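Local atomic coordinates of FAD-dependent oxidoreductase (Actinomadura kijaniata, PDB entry 3M9V), a protein that probably acts as a flavin-dependent oxidoreductase of the acyl-CoA dehydrogenase family in the biosynthesis of D-kijanose and binds dTDP. Residues Thr14-Leu28 / Leu76-Ala90. Sequence-based numbering, arbitrary orientation.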
# COMPACT_ATOMS: atom_id res chain seq x y z
N THR A 14 2.45 27.27 -3.24
CA THR A 14 2.48 25.87 -2.86
C THR A 14 2.85 24.91 -3.99
O THR A 14 2.82 25.28 -5.17
CB THR A 14 1.09 25.38 -2.35
OG1 THR A 14 0.21 25.28 -3.49
CG2 THR A 14 0.49 26.30 -1.25
N GLY A 15 3.13 23.66 -3.63
CA GLY A 15 3.24 22.56 -4.59
C GLY A 15 4.38 22.65 -5.59
O GLY A 15 4.35 21.91 -6.58
N LEU A 16 5.34 23.57 -5.38
CA LEU A 16 6.37 23.84 -6.38
C LEU A 16 5.77 24.21 -7.75
O LEU A 16 6.40 23.91 -8.77
CB LEU A 16 7.26 22.60 -6.53
CG LEU A 16 8.03 22.24 -5.23
CD1 LEU A 16 8.85 20.97 -5.31
CD2 LEU A 16 9.01 23.32 -4.79
N TYR A 17 4.59 24.83 -7.79
CA TYR A 17 3.99 25.16 -9.09
C TYR A 17 4.65 26.37 -9.73
O TYR A 17 4.58 26.50 -10.93
CB TYR A 17 2.47 25.37 -9.00
CG TYR A 17 1.71 24.12 -8.59
CD1 TYR A 17 0.93 24.09 -7.42
CD2 TYR A 17 1.69 22.98 -9.39
CE1 TYR A 17 0.21 22.95 -7.07
CE2 TYR A 17 0.99 21.82 -9.02
CZ TYR A 17 0.24 21.82 -7.85
OH TYR A 17 -0.44 20.70 -7.42
N ALA A 18 5.34 27.22 -8.97
CA ALA A 18 5.87 28.48 -9.52
C ALA A 18 6.87 29.04 -8.52
O ALA A 18 6.75 28.78 -7.32
CB ALA A 18 4.77 29.52 -9.72
N PRO A 19 7.89 29.77 -9.01
CA PRO A 19 8.91 30.30 -8.10
C PRO A 19 8.27 31.40 -7.26
O PRO A 19 7.30 32.00 -7.70
CB PRO A 19 9.94 30.94 -9.04
CG PRO A 19 9.62 30.48 -10.41
CD PRO A 19 8.15 30.08 -10.43
N VAL A 20 8.76 31.66 -6.06
CA VAL A 20 8.10 32.65 -5.23
C VAL A 20 8.87 33.96 -5.15
O VAL A 20 8.44 34.87 -4.42
CB VAL A 20 7.91 32.10 -3.80
CG1 VAL A 20 7.01 30.86 -3.87
CG2 VAL A 20 9.24 31.68 -3.20
N THR A 21 10.00 34.09 -5.84
CA THR A 21 10.69 35.38 -5.81
C THR A 21 11.06 35.81 -7.22
O THR A 21 11.10 34.98 -8.12
CB THR A 21 12.05 35.35 -5.06
OG1 THR A 21 12.91 34.43 -5.74
CG2 THR A 21 11.88 34.88 -3.65
N PRO A 22 11.28 37.12 -7.41
CA PRO A 22 11.65 37.63 -8.73
C PRO A 22 12.92 36.93 -9.26
O PRO A 22 12.99 36.54 -10.42
CB PRO A 22 11.88 39.13 -8.49
CG PRO A 22 10.96 39.44 -7.32
CD PRO A 22 10.98 38.20 -6.45
N ALA A 23 13.95 36.74 -8.45
CA ALA A 23 15.11 36.05 -9.01
C ALA A 23 14.80 34.62 -9.44
O ALA A 23 15.33 34.13 -10.47
CB ALA A 23 16.27 36.12 -8.05
N GLY A 24 13.91 33.97 -8.68
CA GLY A 24 13.53 32.60 -8.98
C GLY A 24 12.84 32.60 -10.34
O GLY A 24 13.03 31.70 -11.16
N ARG A 25 11.98 33.59 -10.57
CA ARG A 25 11.32 33.64 -11.89
C ARG A 25 12.27 33.80 -13.06
O ARG A 25 12.15 33.14 -14.10
CB ARG A 25 10.38 34.85 -11.95
CG ARG A 25 8.89 34.50 -11.89
CD ARG A 25 8.02 35.71 -11.54
NE ARG A 25 7.61 35.68 -10.14
CZ ARG A 25 7.53 36.74 -9.35
NH1 ARG A 25 7.17 36.60 -8.08
NH2 ARG A 25 7.83 37.94 -9.83
N VAL A 26 13.23 34.72 -12.91
CA VAL A 26 14.26 34.91 -13.94
C VAL A 26 15.02 33.62 -14.23
O VAL A 26 15.15 33.19 -15.38
CB VAL A 26 15.24 36.05 -13.51
CG1 VAL A 26 16.40 36.15 -14.49
CG2 VAL A 26 14.48 37.40 -13.37
N LEU A 27 15.51 32.96 -13.18
CA LEU A 27 16.10 31.63 -13.31
C LEU A 27 15.27 30.66 -14.16
O LEU A 27 15.76 30.05 -15.11
CB LEU A 27 16.35 31.03 -11.91
CG LEU A 27 16.87 29.59 -12.03
CD1 LEU A 27 18.16 29.63 -12.83
CD2 LEU A 27 17.13 28.95 -10.65
N LEU A 28 14.00 30.50 -13.81
CA LEU A 28 13.15 29.62 -14.60
C LEU A 28 12.93 30.10 -16.04
O LEU A 28 12.90 29.30 -16.98
CB LEU A 28 11.81 29.44 -13.86
CG LEU A 28 10.79 28.39 -14.29
CD1 LEU A 28 11.39 27.01 -14.18
CD2 LEU A 28 9.50 28.44 -13.46
N LEU A 76 22.71 35.87 -10.08
CA LEU A 76 21.28 36.18 -10.09
C LEU A 76 20.74 36.36 -8.68
O LEU A 76 19.64 36.86 -8.54
CB LEU A 76 20.44 35.08 -10.70
CG LEU A 76 20.46 34.81 -12.19
CD1 LEU A 76 19.24 33.92 -12.45
CD2 LEU A 76 20.34 36.15 -12.90
N GLY A 77 21.43 35.91 -7.65
CA GLY A 77 20.89 36.07 -6.31
C GLY A 77 19.72 35.17 -5.93
O GLY A 77 18.99 35.50 -4.99
N VAL A 78 19.51 34.04 -6.61
CA VAL A 78 18.51 33.08 -6.13
C VAL A 78 18.94 32.62 -4.74
O VAL A 78 20.05 32.13 -4.54
CB VAL A 78 18.30 31.88 -7.08
CG1 VAL A 78 17.29 30.89 -6.48
CG2 VAL A 78 17.82 32.41 -8.43
N ASP A 79 18.08 32.81 -3.75
CA ASP A 79 18.48 32.40 -2.42
C ASP A 79 17.40 31.59 -1.70
O ASP A 79 17.64 31.25 -0.55
CB ASP A 79 18.84 33.62 -1.57
CG ASP A 79 17.62 34.47 -1.28
OD1 ASP A 79 16.55 34.33 -1.91
OD2 ASP A 79 17.74 35.30 -0.37
N ARG A 80 16.29 31.22 -2.35
CA ARG A 80 15.36 30.28 -1.73
C ARG A 80 15.55 28.84 -2.21
O ARG A 80 15.57 28.56 -3.41
CB ARG A 80 13.92 30.62 -2.11
CG ARG A 80 13.35 31.94 -1.65
CD ARG A 80 13.35 32.14 -0.15
NE ARG A 80 12.91 33.52 0.06
CZ ARG A 80 11.65 33.89 0.27
NH1 ARG A 80 10.68 32.98 0.35
NH2 ARG A 80 11.35 35.16 0.45
N LEU A 81 15.59 27.91 -1.26
CA LEU A 81 15.61 26.50 -1.64
C LEU A 81 14.38 26.14 -2.48
O LEU A 81 14.41 25.31 -3.39
CB LEU A 81 15.70 25.65 -0.38
CG LEU A 81 17.08 25.72 0.32
CD1 LEU A 81 16.82 25.34 1.77
CD2 LEU A 81 18.12 24.79 -0.32
N TYR A 82 13.26 26.75 -2.11
CA TYR A 82 12.02 26.46 -2.78
C TYR A 82 12.22 26.84 -4.24
O TYR A 82 11.84 26.06 -5.10
CB TYR A 82 10.89 27.29 -2.17
CG TYR A 82 9.51 27.00 -2.72
CD1 TYR A 82 8.66 26.13 -2.04
CD2 TYR A 82 9.07 27.60 -3.89
CE1 TYR A 82 7.39 25.84 -2.49
CE2 TYR A 82 7.78 27.32 -4.36
CZ TYR A 82 6.96 26.45 -3.63
OH TYR A 82 5.67 26.15 -3.99
N ASP A 83 12.77 28.00 -4.56
CA ASP A 83 12.90 28.30 -5.98
C ASP A 83 13.92 27.44 -6.70
O ASP A 83 13.74 27.20 -7.90
CB ASP A 83 13.24 29.77 -6.25
CG ASP A 83 12.07 30.67 -5.96
OD1 ASP A 83 10.97 30.13 -5.74
OD2 ASP A 83 12.22 31.90 -5.96
N VAL A 84 14.99 27.04 -6.00
CA VAL A 84 15.94 26.15 -6.62
C VAL A 84 15.22 24.84 -6.95
O VAL A 84 15.43 24.25 -8.01
CB VAL A 84 17.14 25.85 -5.68
CG1 VAL A 84 18.03 24.76 -6.29
CG2 VAL A 84 17.97 27.11 -5.44
N ALA A 85 14.37 24.36 -6.04
CA ALA A 85 13.68 23.08 -6.34
C ALA A 85 12.71 23.27 -7.52
O ALA A 85 12.53 22.35 -8.33
CB ALA A 85 12.94 22.57 -5.09
N VAL A 86 12.12 24.45 -7.66
CA VAL A 86 11.17 24.65 -8.78
C VAL A 86 11.93 24.60 -10.10
O VAL A 86 11.50 24.00 -11.09
CB VAL A 86 10.43 25.98 -8.67
CG1 VAL A 86 9.60 26.26 -9.97
CG2 VAL A 86 9.46 25.93 -7.47
N ALA A 87 13.12 25.18 -10.13
CA ALA A 87 13.97 25.06 -11.32
C ALA A 87 14.47 23.65 -11.62
O ALA A 87 14.47 23.19 -12.78
CB ALA A 87 15.11 26.06 -11.19
N LEU A 88 14.91 22.92 -10.58
CA LEU A 88 15.32 21.52 -10.76
C LEU A 88 14.19 20.64 -11.29
O LEU A 88 14.39 19.73 -12.09
CB LEU A 88 15.86 20.92 -9.46
CG LEU A 88 17.11 21.65 -8.95
CD1 LEU A 88 17.64 21.07 -7.63
CD2 LEU A 88 18.20 21.52 -10.00
N LEU A 89 12.99 20.86 -10.77
CA LEU A 89 11.81 20.13 -11.26
C LEU A 89 11.65 20.36 -12.78
O LEU A 89 11.50 19.40 -13.55
CB LEU A 89 10.61 20.65 -10.44
CG LEU A 89 9.29 19.88 -10.52
CD1 LEU A 89 8.28 20.44 -9.48
CD2 LEU A 89 8.67 20.02 -11.93
N ALA A 90 11.69 21.61 -13.22
CA ALA A 90 11.54 21.86 -14.67
C ALA A 90 12.66 21.18 -15.47
O ALA A 90 12.41 20.55 -16.51
CB ALA A 90 11.53 23.41 -14.97
O HOH W 1 4.67 27.58 -5.86
O HOH W 2 15.20 32.69 -4.50
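Tyr82 reaches from the first turn of helix 81-90 into the loop that leads to helix 22-28. Its CB points toward residues 14-28, and with CG anti to the backbone N (chi1 -176°) the ring extends toward residues 14-20. Leu16 CD2 sits over the centre of one face, near CD1 and CE1, 3.8 Å from the Tyr82 ring centroid, a CH-pi contact 13° off the normal. CD2 and CE2 meet Val20 CG1 obliquely, and CE2 also meets Ala18 O at the ring edge. At the tip, Tyr82 OH accepts a bent bond from Leu16 N (2.9 Å, 134°) and meets a water that also hydrogen-bonds with Thr14 O and Ala18 O. A phenylalanine here would probably leave Leu16 N without its acceptor and the water without one of its anchors.

Next in the chain, Asp83 ties down the start of helix 22-28. Its OD1 takes Val20 N on the syn side (2.7 Å), while OD2 accepts from Thr21 OG1 (2.6 Å) and, weakly, from Thr21 N. Thr21 OG1 in turn caps the helix by accepting from Gly24 N, so the carboxylate positions the N-cap residue. Gly24 CA comes within 3.4 Å of Asp83 OD2, where a CB would clash. Farther on, Leu27 CD2 presses on Ala87 CB (3.6 Å).

The segments 22-28 and 81-90, parts of helices 22-32 and 81-94, run nearly parallel, their axes 9.5 Å apart, in the helical N-terminal domain. Helix 96-118 packs against Leu81, Val84 and Leu88, and helix 291-323 borders Ala85 and binds Leu81 N and Tyr82 N through Asp319.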